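Local coordinates for protein alpha-1,4-endofucoidanase (Mariniflexile fucanivorans, PDB 6DLH) that hydrolyses alpha-1,4 linkages inside fucoidan chains, acting as a retaining endo-acting glycoside hydrolase of family 107, at residues A[365-373]-A[408-416]; A[419-430]-A[500-511]. One frame throughout, in Å; residues are numbered along the deposited sequence.

Contact 1: A[365-373]-A[408-416]; sequences VEWTSTGIV and TDTYLKEFQ
Tyr411 lies against Val365 and Ser369. Its CG is anti to the backbone N (chi1 -177°), which carries the ring across to helix 361-372. Ser369 CB comes obliquely to the ring, 3.5 Å from Tyr411 CE1. Val365 CG1 sits 3.9 Å from Tyr411 CB, and its other methyl, CG2, meets Thr408 OG1. Further in, Thr368 and Thr408 touch methyl to methyl, CG2 to CG2 at 3.7 Å. Leu412 splits its branches: CD1 meets Ile372 CD1, while CD2 is 3.7 Å from Val373 CG2. No hydrogen bond joins the two segments directly. The helices run roughly the same way, 35° apart, and pack side by side. Thr368, Ile372 and Leu412 also rest on Leu46 of the central parallel sheet, consistent with the outer helical layer of a (beta/alpha)-barrel-like catalytic domain. Shortening Tyr411 to an alanine would remove the ring and is likely to open a gap beside Ser369 CB and Val365 CG1. Ser369 OG turns back to Val365 O (2.7 Å), which also takes Ser369 N from the opposite face. Thr368 OG1 bonds Trp380, and Thr408 OG1 bonds Gln404. Gln416 NE2 holds Gly44 O and a water that weakly reaches Ile372 O.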
loop_
_atom_site.group_PDB
_atom_site.type_symbol
_atom_site.label_atom_id
_atom_site.label_comp_id
_atom_site.label_asym_id
_atom_site.label_seq_id
_atom_site.Cartn_x
_atom_site.Cartn_y
_atom_site.Cartn_z
ATOM N N VAL A 365 20.126 -16.966 -5.569
ATOM C CA VAL A 365 21.144 -16.690 -4.565
ATOM C C VAL A 365 22.383 -16.106 -5.243
ATOM O O VAL A 365 22.972 -15.144 -4.744
ATOM C CB VAL A 365 21.463 -17.956 -3.743
ATOM C CG1 VAL A 365 22.598 -17.730 -2.763
ATOM C CG2 VAL A 365 20.226 -18.465 -3.001
ATOM N N GLU A 366 22.766 -16.690 -6.387
ATOM C CA GLU A 366 23.955 -16.268 -7.114
ATOM C C GLU A 366 23.780 -14.847 -7.662
ATOM O O GLU A 366 24.674 -14.015 -7.477
ATOM C CB GLU A 366 24.331 -17.290 -8.192
ATOM C CG GLU A 366 25.594 -16.926 -8.972
ATOM C CD GLU A 366 25.393 -15.960 -10.134
ATOM O OE1 GLU A 366 26.157 -14.975 -10.243
ATOM O OE2 GLU A 366 24.473 -16.196 -10.933
ATOM N N TRP A 367 22.641 -14.567 -8.322
ATOM C CA TRP A 367 22.401 -13.242 -8.886
ATOM C C TRP A 367 22.486 -12.204 -7.769
ATOM O O TRP A 367 23.181 -11.193 -7.904
ATOM C CB TRP A 367 21.038 -13.139 -9.598
ATOM C CG TRP A 367 20.926 -13.742 -10.969
ATOM C CD1 TRP A 367 21.327 -14.986 -11.369
ATOM C CD2 TRP A 367 20.300 -13.141 -12.121
ATOM N NE1 TRP A 367 21.020 -15.191 -12.688
ATOM C CE2 TRP A 367 20.374 -14.080 -13.173
ATOM C CE3 TRP A 367 19.695 -11.903 -12.370
ATOM C CZ2 TRP A 367 19.866 -13.816 -14.447
ATOM C CZ3 TRP A 367 19.191 -11.642 -13.626
ATOM C CH2 TRP A 367 19.279 -12.589 -14.651
ATOM N N THR A 368 21.774 -12.477 -6.663
ATOM C CA THR A 368 21.707 -11.535 -5.558
ATOM C C THR A 368 23.111 -11.282 -5.013
ATOM O O THR A 368 23.531 -10.130 -4.884
ATOM C CB THR A 368 20.695 -11.985 -4.494
ATOM O OG1 THR A 368 19.411 -12.098 -5.108
ATOM C CG2 THR A 368 20.587 -11.019 -3.336
ATOM N N SER A 369 23.840 -12.368 -4.717
ATOM C CA SER A 369 25.133 -12.246 -4.064
ATOM C C SER A 369 26.166 -11.652 -5.021
ATOM O O SER A 369 27.009 -10.861 -4.599
ATOM C CB SER A 369 25.590 -13.558 -3.476
ATOM O OG SER A 369 25.557 -14.589 -4.450
ATOM N N THR A 370 26.090 -12.031 -6.307
ATOM C CA THR A 370 26.974 -11.447 -7.302
ATOM C C THR A 370 26.732 -9.942 -7.345
ATOM O O THR A 370 27.671 -9.158 -7.399
ATOM C CB THR A 370 26.803 -12.094 -8.687
ATOM O OG1 THR A 370 27.304 -13.431 -8.648
ATOM C CG2 THR A 370 27.535 -11.343 -9.779
ATOM N N GLY A 371 25.459 -9.548 -7.309
ATOM C CA GLY A 371 25.087 -8.153 -7.485
ATOM C C GLY A 371 25.449 -7.252 -6.301
ATOM O O GLY A 371 25.784 -6.089 -6.513
ATOM N N ILE A 372 25.356 -7.765 -5.060
ATOM C CA ILE A 372 25.378 -6.888 -3.894
ATOM C C ILE A 372 26.596 -7.117 -2.993
ATOM O O ILE A 372 27.033 -6.187 -2.319
ATOM C CB ILE A 372 24.046 -6.890 -3.101
ATOM C CG1 ILE A 372 23.834 -8.163 -2.272
ATOM C CG2 ILE A 372 22.854 -6.598 -3.997
ATOM C CD1 ILE A 372 22.614 -8.110 -1.348
ATOM N N VAL A 373 27.148 -8.337 -2.943
ATOM C CA VAL A 373 28.257 -8.559 -2.018
ATOM C C VAL A 373 29.486 -7.801 -2.523
ATOM O O VAL A 373 30.093 -8.187 -3.522
ATOM C CB VAL A 373 28.548 -10.050 -1.775
ATOM C CG1 VAL A 373 29.728 -10.249 -0.834
ATOM C CG2 VAL A 373 27.323 -10.774 -1.240
ATOM N N THR A 408 18.731 -17.152 0.257
ATOM C CA THR A 408 19.571 -15.972 0.118
ATOM C C THR A 408 20.048 -15.472 1.483
ATOM O O THR A 408 21.221 -15.124 1.638
ATOM C CB THR A 408 18.837 -14.865 -0.651
ATOM O OG1 THR A 408 18.487 -15.378 -1.939
ATOM C CG2 THR A 408 19.657 -13.603 -0.806
ATOM N N ASP A 409 19.131 -15.410 2.459
ATOM C CA ASP A 409 19.448 -14.865 3.772
ATOM C C ASP A 409 20.547 -15.701 4.424
ATOM O O ASP A 409 21.505 -15.146 4.945
ATOM C CB ASP A 409 18.197 -14.714 4.648
ATOM C CG ASP A 409 18.355 -13.766 5.833
ATOM O OD1 ASP A 409 18.708 -12.592 5.615
ATOM O OD2 ASP A 409 18.088 -14.194 6.964
ATOM N N THR A 410 20.419 -17.035 4.352
ATOM C CA THR A 410 21.402 -17.939 4.930
ATOM C C THR A 410 22.777 -17.632 4.342
ATOM O O THR A 410 23.758 -17.498 5.070
ATOM C CB THR A 410 21.007 -19.408 4.722
ATOM O OG1 THR A 410 19.771 -19.621 5.397
ATOM C CG2 THR A 410 22.031 -20.390 5.249
ATOM N N TYR A 411 22.833 -17.501 3.012
ATOM C CA TYR A 411 24.080 -17.173 2.344
ATOM C C TYR A 411 24.648 -15.838 2.837
ATOM O O TYR A 411 25.818 -15.771 3.200
ATOM C CB TYR A 411 23.913 -17.191 0.823
ATOM C CG TYR A 411 25.204 -16.932 0.090
ATOM C CD1 TYR A 411 25.644 -15.635 -0.127
ATOM C CD2 TYR A 411 26.010 -17.980 -0.341
ATOM C CE1 TYR A 411 26.845 -15.377 -0.762
ATOM C CE2 TYR A 411 27.209 -17.738 -0.994
ATOM C CZ TYR A 411 27.628 -16.432 -1.196
ATOM O OH TYR A 411 28.793 -16.161 -1.850
ATOM N N LEU A 412 23.849 -14.765 2.808
ATOM C CA LEU A 412 24.380 -13.440 3.118
ATOM C C LEU A 412 24.825 -13.366 4.586
ATOM O O LEU A 412 25.802 -12.685 4.898
ATOM C CB LEU A 412 23.350 -12.346 2.783
ATOM C CG LEU A 412 22.967 -12.189 1.304
ATOM C CD1 LEU A 412 21.865 -11.154 1.129
ATOM C CD2 LEU A 412 24.170 -11.818 0.444
ATOM N N LYS A 413 24.102 -14.059 5.485
ATOM C CA LYS A 413 24.451 -14.089 6.899
ATOM C C LYS A 413 25.873 -14.616 7.089
ATOM O O LYS A 413 26.628 -14.081 7.899
ATOM C CB LYS A 413 23.446 -14.919 7.701
ATOM C CG LYS A 413 22.125 -14.232 8.020
ATOM C CD LYS A 413 21.157 -15.143 8.747
ATOM C CE LYS A 413 21.411 -15.216 10.235
ATOM N NZ LYS A 413 20.800 -16.422 10.847
ATOM N N GLU A 414 26.242 -15.636 6.306
ATOM C CA GLU A 414 27.549 -16.253 6.432
ATOM C C GLU A 414 28.620 -15.497 5.644
ATOM O O GLU A 414 29.749 -15.385 6.120
ATOM C CB GLU A 414 27.486 -17.731 6.041
ATOM C CG GLU A 414 28.789 -18.470 6.298
ATOM C CD GLU A 414 28.725 -19.965 6.055
ATOM O OE1 GLU A 414 27.606 -20.483 5.878
ATOM O OE2 GLU A 414 29.792 -20.615 6.056
ATOM N N PHE A 415 28.276 -14.966 4.456
ATOM C CA PHE A 415 29.307 -14.607 3.486
ATOM C C PHE A 415 29.390 -13.111 3.166
ATOM O O PHE A 415 30.373 -12.693 2.566
ATOM C CB PHE A 415 29.211 -15.480 2.230
ATOM C CG PHE A 415 29.479 -16.951 2.458
ATOM C CD1 PHE A 415 30.740 -17.402 2.829
ATOM C CD2 PHE A 415 28.471 -17.892 2.303
ATOM C CE1 PHE A 415 30.981 -18.753 3.042
ATOM C CE2 PHE A 415 28.713 -19.244 2.504
ATOM C CZ PHE A 415 29.969 -19.674 2.873
ATOM N N GLN A 416 28.405 -12.288 3.547
ATOM C CA GLN A 416 28.445 -10.898 3.100
ATOM C C GLN A 416 29.524 -10.089 3.829
ATOM O O GLN A 416 30.213 -9.296 3.194
ATOM C CB GLN A 416 27.085 -10.199 3.132
ATOM C CG GLN A 416 27.168 -8.757 2.629
ATOM C CD GLN A 416 25.845 -8.125 2.265
ATOM O OE1 GLN A 416 24.777 -8.593 2.662
ATOM N NE2 GLN A 416 25.908 -7.037 1.510
HETATM O O HOH W 1 28.576 -5.951 0.675
#

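Contact 2: A[419-430]-A[500-511]. With CA (calcium ion), chain I.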
loop_
_atom_site.group_PDB
_atom_site.type_symbol
_atom_site.label_atom_id
_atom_site.label_comp_id
_atom_site.label_asym_id
_atom_site.label_seq_id
_atom_site.Cartn_x
_atom_site.Cartn_y
_atom_site.Cartn_z
ATOM N N GLY A 419 33.647 -12.787 9.756
ATOM C CA GLY A 419 34.531 -12.435 10.858
ATOM C C GLY A 419 33.792 -11.901 12.086
ATOM O O GLY A 419 33.291 -12.673 12.904
ATOM N N LYS A 420 33.764 -10.570 12.217
ATOM C CA LYS A 420 33.127 -9.896 13.334
ATOM C C LYS A 420 31.611 -10.045 13.224
ATOM O O LYS A 420 31.100 -10.369 12.157
ATOM C CB LYS A 420 33.544 -8.423 13.359
ATOM C CG LYS A 420 34.970 -8.173 13.835
ATOM C CD LYS A 420 35.420 -6.729 13.676
ATOM C CE LYS A 420 36.846 -6.481 14.124
ATOM N NZ LYS A 420 37.774 -7.539 13.656
ATOM N N PRO A 421 30.851 -9.840 14.327
ATOM C CA PRO A 421 29.391 -9.952 14.296
ATOM C C PRO A 421 28.691 -9.052 13.280
ATOM O O PRO A 421 29.131 -7.936 13.014
ATOM C CB PRO A 421 28.965 -9.530 15.711
ATOM C CG PRO A 421 30.170 -9.840 16.569
ATOM C CD PRO A 421 31.362 -9.552 15.679
ATOM N N ASN A 422 27.570 -9.550 12.743
ATOM C CA ASN A 422 26.692 -8.740 11.914
ATOM C C ASN A 422 25.422 -8.413 12.699
ATOM O O ASN A 422 24.862 -9.283 13.361
ATOM C CB ASN A 422 26.330 -9.440 10.602
ATOM C CG ASN A 422 27.520 -9.815 9.741
ATOM O OD1 ASN A 422 27.389 -10.639 8.842
ATOM N ND2 ASN A 422 28.677 -9.227 9.997
ATOM N N TRP A 423 24.991 -7.150 12.612
ATOM C CA TRP A 423 23.686 -6.724 13.093
ATOM C C TRP A 423 22.649 -6.865 11.978
ATOM O O TRP A 423 22.978 -6.792 10.796
ATOM C CB TRP A 423 23.753 -5.282 13.612
ATOM C CG TRP A 423 24.442 -5.136 14.936
ATOM C CD1 TRP A 423 25.786 -5.031 15.161
ATOM C CD2 TRP A 423 23.813 -5.065 16.229
ATOM N NE1 TRP A 423 26.038 -4.908 16.503
ATOM C CE2 TRP A 423 24.847 -4.923 17.184
ATOM C CE3 TRP A 423 22.487 -5.109 16.675
ATOM C CZ2 TRP A 423 24.587 -4.827 18.551
ATOM C CZ3 TRP A 423 22.229 -5.018 18.025
ATOM C CH2 TRP A 423 23.267 -4.876 18.949
ATOM N N SER A 424 21.382 -7.031 12.366
ATOM C CA SER A 424 20.323 -7.313 11.411
ATOM C C SER A 424 19.920 -6.051 10.650
ATOM O O SER A 424 20.017 -4.942 11.175
ATOM C CB SER A 424 19.146 -7.954 12.097
ATOM O OG SER A 424 18.545 -7.067 13.029
ATOM N N ARG A 425 19.487 -6.245 9.398
ATOM C CA ARG A 425 18.808 -5.238 8.587
ATOM C C ARG A 425 19.569 -3.912 8.596
ATOM O O ARG A 425 20.782 -3.908 8.416
ATOM C CB ARG A 425 17.337 -5.130 8.997
ATOM C CG ARG A 425 16.634 -6.477 9.042
ATOM C CD ARG A 425 15.140 -6.341 9.209
ATOM N NE ARG A 425 14.476 -7.602 8.912
ATOM C CZ ARG A 425 13.169 -7.821 9.021
ATOM N NH1 ARG A 425 12.660 -8.990 8.670
ATOM N NH2 ARG A 425 12.372 -6.884 9.498
ATOM N N GLN A 426 18.842 -2.802 8.795
ATOM C CA GLN A 426 19.414 -1.461 8.763
ATOM C C GLN A 426 19.421 -0.803 10.149
ATOM O O GLN A 426 20.315 -0.010 10.436
ATOM C CB GLN A 426 18.693 -0.577 7.744
ATOM C CG GLN A 426 19.051 -0.897 6.298
ATOM C CD GLN A 426 20.471 -0.522 5.964
ATOM O OE1 GLN A 426 20.849 0.645 6.019
ATOM N NE2 GLN A 426 21.269 -1.515 5.596
ATOM N N TYR A 427 18.444 -1.125 11.010
ATOM C CA TYR A 427 18.392 -0.499 12.325
ATOM C C TYR A 427 18.051 -1.508 13.417
ATOM O O TYR A 427 17.442 -2.539 13.143
ATOM C CB TYR A 427 17.279 0.546 12.391
ATOM C CG TYR A 427 17.230 1.572 11.287
ATOM C CD1 TYR A 427 18.250 2.498 11.104
ATOM C CD2 TYR A 427 16.113 1.663 10.467
ATOM C CE1 TYR A 427 18.174 3.467 10.111
ATOM C CE2 TYR A 427 16.022 2.623 9.472
ATOM C CZ TYR A 427 17.054 3.530 9.296
ATOM O OH TYR A 427 16.946 4.469 8.310
ATOM N N THR A 428 18.410 -1.164 14.665
ATOM C CA THR A 428 17.894 -1.844 15.845
ATOM C C THR A 428 17.057 -0.844 16.642
ATOM O O THR A 428 17.599 0.093 17.222
ATOM C CB THR A 428 19.020 -2.479 16.678
ATOM O OG1 THR A 428 19.662 -3.488 15.898
ATOM C CG2 THR A 428 18.538 -3.095 17.977
ATOM N N ILE A 429 15.735 -1.051 16.642
ATOM C CA ILE A 429 14.785 -0.140 17.264
ATOM C C ILE A 429 14.457 -0.645 18.668
ATOM O O ILE A 429 14.124 -1.816 18.858
ATOM C CB ILE A 429 13.520 0.011 16.389
ATOM C CG1 ILE A 429 13.845 0.484 14.965
ATOM C CG2 ILE A 429 12.473 0.889 17.065
ATOM C CD1 ILE A 429 14.464 1.866 14.852
ATOM N N LEU A 430 14.572 0.256 19.653
ATOM C CA LEU A 430 14.294 -0.075 21.043
ATOM C C LEU A 430 12.937 0.511 21.423
ATOM O O LEU A 430 12.588 1.585 20.947
ATOM C CB LEU A 430 15.403 0.506 21.924
ATOM C CG LEU A 430 16.825 0.026 21.628
ATOM C CD1 LEU A 430 17.813 0.691 22.577
ATOM C CD2 LEU A 430 16.941 -1.495 21.721
ATOM N N ALA A 500 28.460 -5.993 19.868
ATOM C CA ALA A 500 28.342 -7.438 19.841
ATOM C C ALA A 500 29.721 -8.038 19.598
ATOM O O ALA A 500 30.482 -7.525 18.784
ATOM C CB ALA A 500 27.349 -7.855 18.785
ATOM N N GLN A 501 30.021 -9.130 20.309
ATOM C CA GLN A 501 31.354 -9.699 20.294
ATOM C C GLN A 501 31.279 -11.164 19.884
ATOM O O GLN A 501 30.351 -11.874 20.270
ATOM C CB GLN A 501 32.003 -9.571 21.678
ATOM C CG GLN A 501 33.458 -10.024 21.705
ATOM C CD GLN A 501 34.084 -10.055 23.079
ATOM O OE1 GLN A 501 33.486 -10.520 24.050
ATOM N NE2 GLN A 501 35.320 -9.581 23.163
ATOM N N ASP A 502 32.279 -11.587 19.101
ATOM C CA ASP A 502 32.590 -12.992 18.892
ATOM C C ASP A 502 34.103 -13.178 19.008
ATOM O O ASP A 502 34.829 -12.236 19.332
ATOM C CB ASP A 502 31.977 -13.534 17.596
ATOM C CG ASP A 502 32.454 -12.884 16.302
ATOM O OD1 ASP A 502 33.417 -12.081 16.347
ATOM O OD2 ASP A 502 31.845 -13.192 15.243
ATOM N N SER A 503 34.573 -14.394 18.723
ATOM C CA SER A 503 35.976 -14.731 18.904
ATOM C C SER A 503 36.882 -13.812 18.081
ATOM O O SER A 503 38.079 -13.748 18.348
ATOM C CB SER A 503 36.227 -16.181 18.580
ATOM O OG SER A 503 35.998 -16.416 17.197
ATOM N N ASP A 504 36.296 -13.095 17.106
ATOM C CA ASP A 504 37.027 -12.365 16.075
ATOM C C ASP A 504 37.059 -10.861 16.366
ATOM O O ASP A 504 37.858 -10.138 15.776
ATOM C CB ASP A 504 36.440 -12.636 14.682
ATOM C CG ASP A 504 37.350 -12.233 13.524
ATOM O OD1 ASP A 504 38.353 -12.943 13.290
ATOM O OD2 ASP A 504 37.058 -11.208 12.869
ATOM N N GLY A 505 36.172 -10.378 17.245
ATOM C CA GLY A 505 36.148 -8.957 17.565
ATOM C C GLY A 505 34.737 -8.428 17.806
ATOM O O GLY A 505 33.820 -9.205 18.067
ATOM N N VAL A 506 34.586 -7.100 17.720
ATOM C CA VAL A 506 33.351 -6.413 18.057
ATOM C C VAL A 506 32.820 -5.673 16.830
ATOM O O VAL A 506 33.597 -5.209 15.997
ATOM C CB VAL A 506 33.562 -5.437 19.233
ATOM C CG1 VAL A 506 34.002 -4.053 18.767
ATOM C CG2 VAL A 506 32.323 -5.322 20.104
ATOM N N THR A 507 31.487 -5.549 16.755
ATOM C CA THR A 507 30.812 -4.693 15.791
ATOM C C THR A 507 29.788 -3.844 16.536
ATOM O O THR A 507 29.027 -4.370 17.348
ATOM C CB THR A 507 30.110 -5.508 14.696
ATOM O OG1 THR A 507 31.057 -6.367 14.061
ATOM C CG2 THR A 507 29.432 -4.650 13.652
ATOM N N ASN A 508 29.767 -2.545 16.216
ATOM C CA ASN A 508 28.950 -1.557 16.898
ATOM C C ASN A 508 27.677 -1.297 16.101
ATOM O O ASN A 508 27.680 -1.342 14.874
ATOM C CB ASN A 508 29.676 -0.214 17.053
ATOM C CG ASN A 508 30.839 -0.235 18.028
ATOM O OD1 ASN A 508 31.396 -1.289 18.339
ATOM N ND2 ASN A 508 31.219 0.937 18.511
ATOM N N ARG A 509 26.604 -0.977 16.829
ATOM C CA ARG A 509 25.350 -0.526 16.252
ATOM C C ARG A 509 24.811 0.584 17.149
ATOM O O ARG A 509 24.690 0.397 18.359
ATOM C CB ARG A 509 24.404 -1.725 16.120
ATOM C CG ARG A 509 22.945 -1.394 15.845
ATOM C CD ARG A 509 22.604 -1.079 14.403
ATOM N NE ARG A 509 22.892 -2.080 13.380
ATOM C CZ ARG A 509 21.970 -2.798 12.737
ATOM N NH1 ARG A 509 20.819 -3.092 13.319
ATOM N NH2 ARG A 509 22.199 -3.203 11.501
ATOM N N GLU A 510 24.535 1.745 16.548
ATOM C CA GLU A 510 23.986 2.875 17.276
ATOM C C GLU A 510 22.498 2.638 17.522
ATOM O O GLU A 510 21.744 2.388 16.584
ATOM C CB GLU A 510 24.224 4.179 16.510
ATOM C CG GLU A 510 23.649 5.402 17.203
ATOM C CD GLU A 510 23.666 6.669 16.364
ATOM O OE1 GLU A 510 22.585 7.096 15.905
ATOM O OE2 GLU A 510 24.762 7.219 16.166
ATOM N N VAL A 511 22.093 2.733 18.795
ATOM C CA VAL A 511 20.703 2.580 19.196
ATOM C C VAL A 511 20.253 3.844 19.925
ATOM O O VAL A 511 21.059 4.525 20.561
ATOM C CB VAL A 511 20.481 1.311 20.048
ATOM C CG1 VAL A 511 20.749 0.038 19.255
ATOM C CG2 VAL A 511 21.300 1.315 21.337
HETATM CA CA CA I . 33.320 -14.767 13.385
HETATM O O HOH W 2 20.057 1.083 14.888
HETATM O O HOH W 3 33.738 -15.936 15.588
#
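This is a side-chain-mediated contact between the leading segment of an Ig-like domain and a beta-hairpin of that domain. Residues 419-430 run alongside strand 505-513 of the hairpin it makes with strand 494-502, in the same direction, and side chains make the direct hydrogen bonds between them. Thr507 OG1 donates to Pro421 O at 2.7 Å, in the carbonyl plane on a lone pair. The Pro421 ring packs on Ala500. Trp423 lies beside them. Its NE1 gives a nearly straight bond to Thr507 O (3.2 Å, 165°), which lies in the indole plane. That oxygen also takes Ala500 N from its other face. Arg509 CB sits over the indole, 3.3 Å from the centroid of the five-membered ring of Trp423, a CH-pi contact. The Arg509 chain then bends at chi2 (81°) and chi3 (58°), which turns the guanidinium back to the loop. NH1 and NH2 of Arg509 both grip Ser424 O, at 2.9 and 2.8 Å. Arg509 NH1 also reaches Thr428 OG1 at 2.9 Å. These bonds fix the rotation of the group. Further along, Leu430 CD1 packs on Val511, and a water links Thr428 N to Glu510 O. At the other end a type I turn, Asp502 to Gly505, closes the hairpin. Asp502 OD1 accepts Asp504 N there, an Asx turn. Gly419 O binds calcium at 2.1 Å and Asp502 OD2 more distantly at 2.9 Å. With Asp451, Glu453 and a water they form the calcium site at one end of this Ig-like domain.

In the fold
The two contacts follow each other along the chain: contact 1 closes at Gln416, in the last part of the 399-415 region, and contact 2 opens a few residues later, just before strand 422-423. Their centres are about 18 Å apart. Contact 1 belongs to the catalytic domain and contact 2 to the first Ig-like domain, so the junction between them joins the two domains. They meet by packing, with Lys413 O 3.6 Å from Asn422 OD1. Both also reach the calcium site of Thr77 and Asp79: Asp409 bonds Thr77, and Gln426 bonds Asp79. Arg425 adds bonds to Ile75 and Ala140. The Ig-like domain is thus seated on the catalytic domain beside a bound calcium.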